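Long-range contact in 2L protein (Yaba-like disease virus, PDB 3IT8), which binds and inhibits host tumour necrosis factor, using an MHC class I-like fold: residues Arg119-Phe127 / Trp148-Glu159. Residues are numbered along the deposited sequence; the frame is centred on the assembly and turned at random.
Sequences RYHTGDKRF and WKDVKAYLGGFE
Tyr120 and Phe127, on the last two strands of the sheet, pack against Trp148, Leu155 and Gly156 in a mainly apolar helix-on-sheet contact of the MHC-like platform. Helix 148-174 lies over the end of the eight-stranded antiparallel sheet: strand 119-121 and helix segment 148-159 run nearly perpendicular (82°), with axes 9.3 Å apart at closest approach. The hairpin joining the strands is closed by backbone bonds from His121 N to Arg126 O and from Lys125 N to His121 O, with Lys125 in a left-handed conformation.

Tyr120 has the largest share of the interface. Its CG stands anti to the backbone N (chi1 -178°), which sends the ring across the helix so that CE2 lies 3.3 Å from Gly156 CA; with no side chain there, the ring can approach the helix backbone directly. Leu155 CD2 touches both aromatic residues, 3.9 Å from Tyr120 CB and 3.6 Å from Phe127 CZ. Tyr120 CD1 also lies over the rim of one face of the Phe127 ring, within the hairpin.

Toward the start of the helix, Phe127 CD1 reaches the indole edge at Trp148 CH2 (3.7 Å). The same indole edge meets the hairpin backbone, with Trp148 CZ2 3.6 Å from Lys125 O. Beyond the segments, Phe135 and Leu141 extend the packing round Phe127, while Val151 touches Leu72 of helix 61-82. No hydrogen bond spans the two segments; Lys125 NZ instead bonds a polar side chain of another protein's chain. At the opposite end, Glu159 OE1 sits at the edge of the Tyr120 ring, 3.5 Å from Tyr120 CD2, with the carboxylate plane 74° from that of the ring.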
loop_
_atom_site.group_PDB
_atom_site.type_symbol
_atom_site.label_atom_id
_atom_site.label_comp_id
_atom_site.label_asym_id
_atom_site.label_seq_id
_atom_site.Cartn_x
_atom_site.Cartn_y
_atom_site.Cartn_z
ATOM N N ARG D 119 -25.288 -12.079 -28.297
ATOM C CA ARG D 119 -24.138 -11.310 -27.821
ATOM C C ARG D 119 -23.433 -12.076 -26.703
ATOM O O ARG D 119 -24.080 -12.615 -25.813
ATOM C CB ARG D 119 -24.653 -9.957 -27.323
ATOM C CG ARG D 119 -23.691 -9.130 -26.527
ATOM C CD ARG D 119 -24.378 -7.863 -26.017
ATOM N NE ARG D 119 -24.689 -6.919 -27.080
ATOM C CZ ARG D 119 -25.913 -6.677 -27.537
ATOM N NH1 ARG D 119 -26.950 -7.314 -27.014
ATOM N NH2 ARG D 119 -26.094 -5.799 -28.517
ATOM N N TYR D 120 -22.110 -12.133 -26.750
ATOM C CA TYR D 120 -21.353 -12.870 -25.743
ATOM C C TYR D 120 -20.961 -11.980 -24.585
ATOM O O TYR D 120 -20.303 -10.962 -24.781
ATOM C CB TYR D 120 -20.086 -13.460 -26.349
ATOM C CG TYR D 120 -19.278 -14.288 -25.381
ATOM C CD1 TYR D 120 -19.631 -15.609 -25.098
ATOM C CD2 TYR D 120 -18.190 -13.739 -24.696
ATOM C CE1 TYR D 120 -18.922 -16.361 -24.147
ATOM C CE2 TYR D 120 -17.481 -14.485 -23.750
ATOM C CZ TYR D 120 -17.857 -15.787 -23.485
ATOM O OH TYR D 120 -17.183 -16.524 -22.554
ATOM N N HIS D 121 -21.356 -12.362 -23.374
ATOM C CA HIS D 121 -21.027 -11.571 -22.193
ATOM C C HIS D 121 -19.873 -12.149 -21.402
ATOM O O HIS D 121 -19.913 -13.284 -20.929
ATOM C CB HIS D 121 -22.254 -11.397 -21.295
ATOM C CG HIS D 121 -23.250 -10.416 -21.833
ATOM N ND1 HIS D 121 -22.927 -9.101 -22.093
ATOM C CD2 HIS D 121 -24.549 -10.560 -22.188
ATOM C CE1 HIS D 121 -23.982 -8.479 -22.586
ATOM N NE2 HIS D 121 -24.980 -9.342 -22.653
ATOM N N THR D 122 -18.831 -11.341 -21.287
ATOM C CA THR D 122 -17.620 -11.696 -20.571
ATOM C C THR D 122 -17.895 -12.089 -19.126
ATOM O O THR D 122 -17.244 -12.979 -18.582
ATOM C CB THR D 122 -16.640 -10.514 -20.613
ATOM O OG1 THR D 122 -15.706 -10.725 -21.674
ATOM C CG2 THR D 122 -15.917 -10.346 -19.296
ATOM N N GLY D 123 -18.860 -11.420 -18.507
ATOM C CA GLY D 123 -19.198 -11.721 -17.128
ATOM C C GLY D 123 -19.833 -13.088 -16.937
ATOM O O GLY D 123 -19.269 -13.957 -16.275
ATOM N N ASP D 124 -21.009 -13.280 -17.523
ATOM C CA ASP D 124 -21.734 -14.542 -17.418
ATOM C C ASP D 124 -21.057 -15.709 -18.143
ATOM O O ASP D 124 -21.375 -16.868 -17.875
ATOM C CB ASP D 124 -23.141 -14.361 -17.981
ATOM C CG ASP D 124 -23.825 -13.137 -17.429
ATOM O OD1 ASP D 124 -24.134 -13.129 -16.219
ATOM O OD2 ASP D 124 -24.042 -12.179 -18.204
ATOM N N LYS D 125 -20.139 -15.408 -19.064
ATOM C CA LYS D 125 -19.450 -16.443 -19.835
ATOM C C LYS D 125 -20.456 -17.294 -20.626
ATOM O O LYS D 125 -20.430 -18.521 -20.590
ATOM C CB LYS D 125 -18.615 -17.328 -18.905
ATOM C CG LYS D 125 -17.449 -16.605 -18.266
ATOM C CD LYS D 125 -16.863 -17.419 -17.130
ATOM C CE LYS D 125 -15.631 -16.751 -16.522
ATOM N NZ LYS D 125 -14.399 -16.888 -17.370
ATOM N N ARG D 126 -21.343 -16.619 -21.345
ATOM C CA ARG D 126 -22.359 -17.281 -22.151
ATOM C C ARG D 126 -22.962 -16.253 -23.118
ATOM O O ARG D 126 -22.712 -15.052 -22.990
ATOM C CB ARG D 126 -23.455 -17.830 -21.246
ATOM C CG ARG D 126 -24.282 -16.734 -20.619
ATOM C CD ARG D 126 -25.186 -17.257 -19.531
ATOM N NE ARG D 126 -26.062 -16.207 -19.013
ATOM C CZ ARG D 126 -26.750 -16.296 -17.878
ATOM N NH1 ARG D 126 -26.661 -17.392 -17.132
ATOM N NH2 ARG D 126 -27.525 -15.292 -17.488
ATOM N N PHE D 127 -23.743 -16.719 -24.087
ATOM C CA PHE D 127 -24.376 -15.810 -25.032
ATOM C C PHE D 127 -25.717 -15.330 -24.491
ATOM O O PHE D 127 -26.356 -16.017 -23.692
ATOM C CB PHE D 127 -24.610 -16.495 -26.382
ATOM C CG PHE D 127 -23.397 -16.547 -27.258
ATOM C CD1 PHE D 127 -22.543 -17.640 -27.221
ATOM C CD2 PHE D 127 -23.094 -15.489 -28.107
ATOM C CE1 PHE D 127 -21.398 -17.679 -28.021
ATOM C CE2 PHE D 127 -21.955 -15.522 -28.905
ATOM C CZ PHE D 127 -21.104 -16.618 -28.863
ATOM N N TRP D 148 -17.312 -25.791 -26.826
ATOM C CA TRP D 148 -17.612 -24.599 -26.040
ATOM C C TRP D 148 -16.373 -24.035 -25.336
ATOM O O TRP D 148 -16.157 -22.816 -25.317
ATOM C CB TRP D 148 -18.690 -24.911 -25.001
ATOM C CG TRP D 148 -19.082 -23.726 -24.190
ATOM C CD1 TRP D 148 -18.980 -23.581 -22.829
ATOM C CD2 TRP D 148 -19.634 -22.504 -24.686
ATOM N NE1 TRP D 148 -19.439 -22.340 -22.451
ATOM C CE2 TRP D 148 -19.845 -21.659 -23.569
ATOM C CE3 TRP D 148 -19.973 -22.040 -25.965
ATOM C CZ2 TRP D 148 -20.381 -20.376 -23.696
ATOM C CZ3 TRP D 148 -20.506 -20.765 -26.090
ATOM C CH2 TRP D 148 -20.705 -19.947 -24.961
ATOM N N LYS D 149 -15.559 -24.922 -24.765
ATOM C CA LYS D 149 -14.369 -24.489 -24.057
ATOM C C LYS D 149 -13.485 -23.650 -24.958
ATOM O O LYS D 149 -12.871 -22.679 -24.506
ATOM C CB LYS D 149 -13.592 -25.695 -23.504
ATOM C CG LYS D 149 -14.396 -26.553 -22.519
ATOM C CD LYS D 149 -15.105 -25.701 -21.449
ATOM C CE LYS D 149 -16.226 -26.472 -20.745
ATOM N NZ LYS D 149 -17.172 -25.577 -20.018
ATOM N N ASP D 150 -13.426 -24.007 -26.234
ATOM C CA ASP D 150 -12.603 -23.249 -27.164
ATOM C C ASP D 150 -13.246 -21.910 -27.484
ATOM O O ASP D 150 -12.546 -20.909 -27.660
ATOM C CB ASP D 150 -12.367 -24.043 -28.446
ATOM C CG ASP D 150 -11.413 -25.201 -28.239
ATOM O OD1 ASP D 150 -10.325 -24.970 -27.673
ATOM O OD2 ASP D 150 -11.745 -26.335 -28.644
ATOM N N VAL D 151 -14.576 -21.889 -27.556
ATOM C CA VAL D 151 -15.282 -20.650 -27.835
ATOM C C VAL D 151 -14.959 -19.683 -26.713
ATOM O O VAL D 151 -14.527 -18.563 -26.966
ATOM C CB VAL D 151 -16.790 -20.868 -27.900
ATOM C CG1 VAL D 151 -17.497 -19.539 -28.032
ATOM C CG2 VAL D 151 -17.131 -21.746 -29.077
ATOM N N LYS D 152 -15.148 -20.126 -25.470
ATOM C CA LYS D 152 -14.865 -19.290 -24.305
ATOM C C LYS D 152 -13.469 -18.701 -24.384
ATOM O O LYS D 152 -13.260 -17.511 -24.174
ATOM C CB LYS D 152 -14.964 -20.102 -23.016
ATOM C CG LYS D 152 -16.351 -20.257 -22.446
ATOM C CD LYS D 152 -16.278 -21.101 -21.188
ATOM C CE LYS D 152 -17.633 -21.231 -20.534
ATOM N NZ LYS D 152 -17.592 -22.173 -19.392
ATOM N N ALA D 153 -12.510 -19.554 -24.683
ATOM C CA ALA D 153 -11.124 -19.136 -24.769
ATOM C C ALA D 153 -10.806 -18.185 -25.922
ATOM O O ALA D 153 -10.202 -17.132 -25.709
ATOM C CB ALA D 153 -10.238 -20.368 -24.847
ATOM N N TYR D 154 -11.205 -18.552 -27.139
ATOM C CA TYR D 154 -10.927 -17.720 -28.301
ATOM C C TYR D 154 -11.744 -16.447 -28.349
ATOM O O TYR D 154 -11.190 -15.371 -28.511
ATOM C CB TYR D 154 -11.150 -18.518 -29.587
ATOM C CG TYR D 154 -10.175 -19.651 -29.760
ATOM C CD1 TYR D 154 -10.536 -20.806 -30.453
ATOM C CD2 TYR D 154 -8.891 -19.568 -29.238
ATOM C CE1 TYR D 154 -9.646 -21.845 -30.619
ATOM C CE2 TYR D 154 -7.993 -20.601 -29.400
ATOM C CZ TYR D 154 -8.374 -21.734 -30.090
ATOM O OH TYR D 154 -7.472 -22.752 -30.262
ATOM N N LEU D 155 -13.056 -16.565 -28.207
ATOM C CA LEU D 155 -13.926 -15.402 -28.270
ATOM C C LEU D 155 -13.954 -14.659 -26.947
ATOM O O LEU D 155 -13.734 -13.443 -26.888
ATOM C CB LEU D 155 -15.344 -15.817 -28.667
ATOM C CG LEU D 155 -16.391 -14.706 -28.592
ATOM C CD1 LEU D 155 -16.034 -13.565 -29.531
ATOM C CD2 LEU D 155 -17.755 -15.281 -28.945
ATOM N N GLY D 156 -14.221 -15.386 -25.877
ATOM C CA GLY D 156 -14.260 -14.748 -24.578
ATOM C C GLY D 156 -12.942 -14.084 -24.221
ATOM O O GLY D 156 -12.920 -12.943 -23.759
ATOM N N GLY D 157 -11.836 -14.793 -24.433
ATOM C CA GLY D 157 -10.543 -14.234 -24.105
ATOM C C GLY D 157 -10.225 -12.945 -24.838
ATOM O O GLY D 157 -9.792 -11.953 -24.230
ATOM N N PHE D 158 -10.443 -12.962 -26.150
ATOM C CA PHE D 158 -10.168 -11.818 -26.998
ATOM C C PHE D 158 -10.983 -10.629 -26.519
ATOM O O PHE D 158 -10.469 -9.503 -26.407
ATOM C CB PHE D 158 -10.547 -12.149 -28.434
ATOM C CG PHE D 158 -10.067 -11.141 -29.435
ATOM C CD1 PHE D 158 -8.708 -10.894 -29.598
ATOM C CD2 PHE D 158 -10.973 -10.455 -30.235
ATOM C CE1 PHE D 158 -8.260 -9.976 -30.549
ATOM C CE2 PHE D 158 -10.536 -9.539 -31.186
ATOM C CZ PHE D 158 -9.176 -9.297 -31.346
ATOM N N GLU D 159 -12.254 -10.894 -26.224
ATOM C CA GLU D 159 -13.161 -9.851 -25.784
ATOM C C GLU D 159 -12.833 -9.379 -24.375
ATOM O O GLU D 159 -12.994 -8.211 -24.047
ATOM C CB GLU D 159 -14.602 -10.345 -25.838
ATOM C CG GLU D 159 -15.614 -9.223 -25.918
ATOM C CD GLU D 159 -17.038 -9.710 -25.815
ATOM O OE1 GLU D 159 -17.361 -10.766 -26.396
ATOM O OE2 GLU D 159 -17.843 -9.025 -25.164
#